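Local atomic coordinates of glycosyltransferase (duf1792) (Streptococcus sanguinis, PDB entry 5V4A), a protein that binds UDP as the C-terminal glycosyltransferase domain of a longer protein, probably part of the accessory secretion system that exports a serine-rich repeat cell wall protein. Residues I114-P117 with Y118-E122. Sequence-based numbering, arbitrary orientation.
Sequences ISRP and YIDLE. With UDP (uridine-5'-diphosphate), chain C.
The loop between strand 110-111 and helix 127-138 of the GT-D fold binds the beta phosphate of UDP through S115 and R116. It then runs into a type I beta turn, Y118 to L121, and R116 meets that turn at I119 and D120. The turn is closed by L121 N bonding Y118 O at 2.9 Å. One water joins the two halves of the loop. It gives a weak hydrogen bond to R116 O and accepts from Y118 N at 3.3 Å and from D120 N at 3.0 Å.

R116 is bent at chi2 (-62°) and chi3 (-50°), which brings its guanidinium back between the beta phosphate and the turn. UDP O2B lies at the guanidinium edge, in plane, and takes a hydrogen bond from R116 NH1 at 3.0 Å with an N-H...O angle of 149°. R116 NH2 lies 4.3 Å from I119 CG2, which also sits at the edge. D120 OD2 is well out of the guanidinium plane, 4.2 Å from R116 NH2, so charge alone links this pair. R116 makes salt bridges to E227 through NE and to E248 through NH2, and D120 makes one to K238 through OD1. S115 OG gives a 2.6 Å hydrogen bond to UDP O3B. The L121 side chain points toward the first half of the loop and sets CD1 3.6 Å from P117 O. Y118 OH is hydrogen-bonded to A235 O.

Two phosphate oxygens are thus gripped by neighbouring residues, S115 and R116. The salt bridges to E227 and E248 probably fix the rotation of the guanidinium, with an N-H of NH1 directed roughly at O2B. The positive charge of R116 should help offset the negative charge of the diphosphate, with D120 adding a weaker electrostatic pull from the turn.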
loop_
_atom_site.group_PDB
_atom_site.type_symbol
_atom_site.label_atom_id
_atom_site.label_comp_id
_atom_site.label_asym_id
_atom_site.label_seq_id
_atom_site.Cartn_x
_atom_site.Cartn_y
_atom_site.Cartn_z
ATOM N N ILE A 114 -12.733 -4.702 -3.167
ATOM C CA ILE A 114 -11.530 -3.883 -3.329
ATOM C C ILE A 114 -11.907 -2.454 -3.683
ATOM O O ILE A 114 -11.128 -1.525 -3.444
ATOM C CB ILE A 114 -10.575 -4.474 -4.390
ATOM C CG1 ILE A 114 -11.267 -4.590 -5.765
ATOM C CG2 ILE A 114 -10.004 -5.803 -3.918
ATOM C CD1 ILE A 114 -10.283 -4.787 -6.912
ATOM N N SER A 115 -13.067 -2.267 -4.315
ATOM C CA SER A 115 -13.699 -0.965 -4.497
ATOM C C SER A 115 -14.408 -0.441 -3.244
ATOM O O SER A 115 -14.754 0.746 -3.215
ATOM C CB SER A 115 -14.669 -1.020 -5.678
ATOM O OG SER A 115 -15.849 -1.640 -5.273
ATOM N N ARG A 116 -14.759 -1.306 -2.288
ATOM C CA ARG A 116 -15.630 -0.939 -1.165
ATOM C C ARG A 116 -14.901 -1.119 0.168
ATOM O O ARG A 116 -15.303 -1.936 1.005
ATOM C CB ARG A 116 -16.913 -1.763 -1.184
ATOM C CG ARG A 116 -17.638 -1.848 -2.544
ATOM C CD ARG A 116 -18.092 -0.467 -3.023
ATOM N NE ARG A 116 -18.822 0.246 -1.971
ATOM C CZ ARG A 116 -20.102 0.618 -2.049
ATOM N NH1 ARG A 116 -20.827 0.360 -3.142
ATOM N NH2 ARG A 116 -20.670 1.258 -1.032
ATOM N N PRO A 117 -13.849 -0.371 0.407
ATOM C CA PRO A 117 -12.958 -0.728 1.518
ATOM C C PRO A 117 -13.159 0.076 2.797
ATOM O O PRO A 117 -12.210 0.187 3.583
ATOM C CB PRO A 117 -11.569 -0.471 0.930
ATOM C CG PRO A 117 -11.783 0.467 -0.257
ATOM C CD PRO A 117 -13.272 0.704 -0.411
ATOM N N TYR A 118 -14.354 0.619 3.044
ATOM C CA TYR A 118 -14.507 1.457 4.231
ATOM C C TYR A 118 -15.882 1.402 4.909
ATOM O O TYR A 118 -16.003 0.826 5.994
ATOM C CB TYR A 118 -14.160 2.910 3.882
ATOM C CG TYR A 118 -14.354 3.839 5.060
ATOM C CD1 TYR A 118 -13.435 3.868 6.109
ATOM C CD2 TYR A 118 -15.478 4.655 5.143
ATOM C CE1 TYR A 118 -13.627 4.700 7.196
ATOM C CE2 TYR A 118 -15.681 5.503 6.235
ATOM C CZ TYR A 118 -14.753 5.520 7.257
ATOM O OH TYR A 118 -14.949 6.355 8.345
ATOM N N ILE A 119 -16.917 1.974 4.282
ATOM C CA ILE A 119 -18.139 2.348 5.005
ATOM C C ILE A 119 -18.853 1.131 5.598
ATOM O O ILE A 119 -19.427 1.214 6.691
ATOM C CB ILE A 119 -19.067 3.181 4.096
ATOM C CG1 ILE A 119 -20.143 3.867 4.945
ATOM C CG2 ILE A 119 -19.699 2.341 3.003
ATOM C CD1 ILE A 119 -19.551 4.813 5.950
ATOM N N ASP A 120 -18.829 -0.018 4.916
ATOM C CA ASP A 120 -19.518 -1.206 5.415
ATOM C C ASP A 120 -18.591 -2.151 6.192
ATOM O O ASP A 120 -19.013 -3.254 6.559
ATOM C CB ASP A 120 -20.177 -1.972 4.252
ATOM C CG ASP A 120 -21.368 -1.235 3.648
ATOM O OD1 ASP A 120 -22.311 -0.880 4.387
ATOM O OD2 ASP A 120 -21.354 -1.012 2.417
ATOM N N LEU A 121 -17.356 -1.739 6.472
ATOM C CA LEU A 121 -16.463 -2.520 7.324
ATOM C C LEU A 121 -16.753 -2.266 8.799
ATOM O O LEU A 121 -16.807 -1.115 9.235
ATOM C CB LEU A 121 -15.000 -2.173 7.046
ATOM C CG LEU A 121 -14.254 -2.585 5.789
ATOM C CD1 LEU A 121 -12.764 -2.429 6.064
ATOM C CD2 LEU A 121 -14.582 -4.010 5.370
ATOM N N GLU A 122 -16.897 -3.344 9.577
ATOM C CA GLU A 122 -17.049 -3.181 11.019
ATOM C C GLU A 122 -15.824 -2.514 11.628
ATOM O O GLU A 122 -15.947 -1.555 12.403
ATOM C CB GLU A 122 -17.304 -4.533 11.684
ATOM C CG GLU A 122 -17.557 -4.430 13.181
ATOM C CD GLU A 122 -18.690 -3.484 13.522
ATOM O OE1 GLU A 122 -19.807 -3.665 12.993
ATOM O OE2 GLU A 122 -18.457 -2.552 14.323
HETATM N N1 UDP C . -22.384 4.184 -13.555
HETATM C C2 UDP C . -22.353 4.964 -14.687
HETATM N N3 UDP C . -23.190 4.563 -15.694
HETATM C C4 UDP C . -24.047 3.479 -15.681
HETATM C C5 UDP C . -24.015 2.711 -14.478
HETATM C C6 UDP C . -23.190 3.073 -13.474
HETATM O O2 UDP C . -21.635 5.946 -14.797
HETATM O O4 UDP C . -24.744 3.233 -16.683
HETATM C "C1'" UDP C . -21.438 4.532 -12.460
HETATM C "C2'" UDP C . -22.012 5.173 -11.204
HETATM O "O2'" UDP C . -22.295 6.556 -11.411
HETATM C "C3'" UDP C . -20.854 4.917 -10.215
HETATM C "C4'" UDP C . -20.232 3.599 -10.721
HETATM O "O4'" UDP C . -20.841 3.341 -12.004
HETATM O "O3'" UDP C . -19.844 5.916 -10.279
HETATM C "C5'" UDP C . -20.394 2.405 -9.810
HETATM O "O5'" UDP C . -19.943 1.174 -10.417
HETATM P PA UDP C . -20.156 -0.215 -9.692
HETATM O O1A UDP C . -21.639 -0.568 -9.613
HETATM O O2A UDP C . -19.260 -1.188 -10.365
HETATM O O3A UDP C . -19.662 0.053 -8.158
HETATM P PB UDP C . -19.296 -0.895 -6.935
HETATM O O1B UDP C . -19.443 -2.299 -7.534
HETATM O O2B UDP C . -20.433 -0.614 -5.924
HETATM O O3B UDP C . -17.917 -0.621 -6.415
HETATM O O HOH W 1 -17.323 -0.559 2.426
#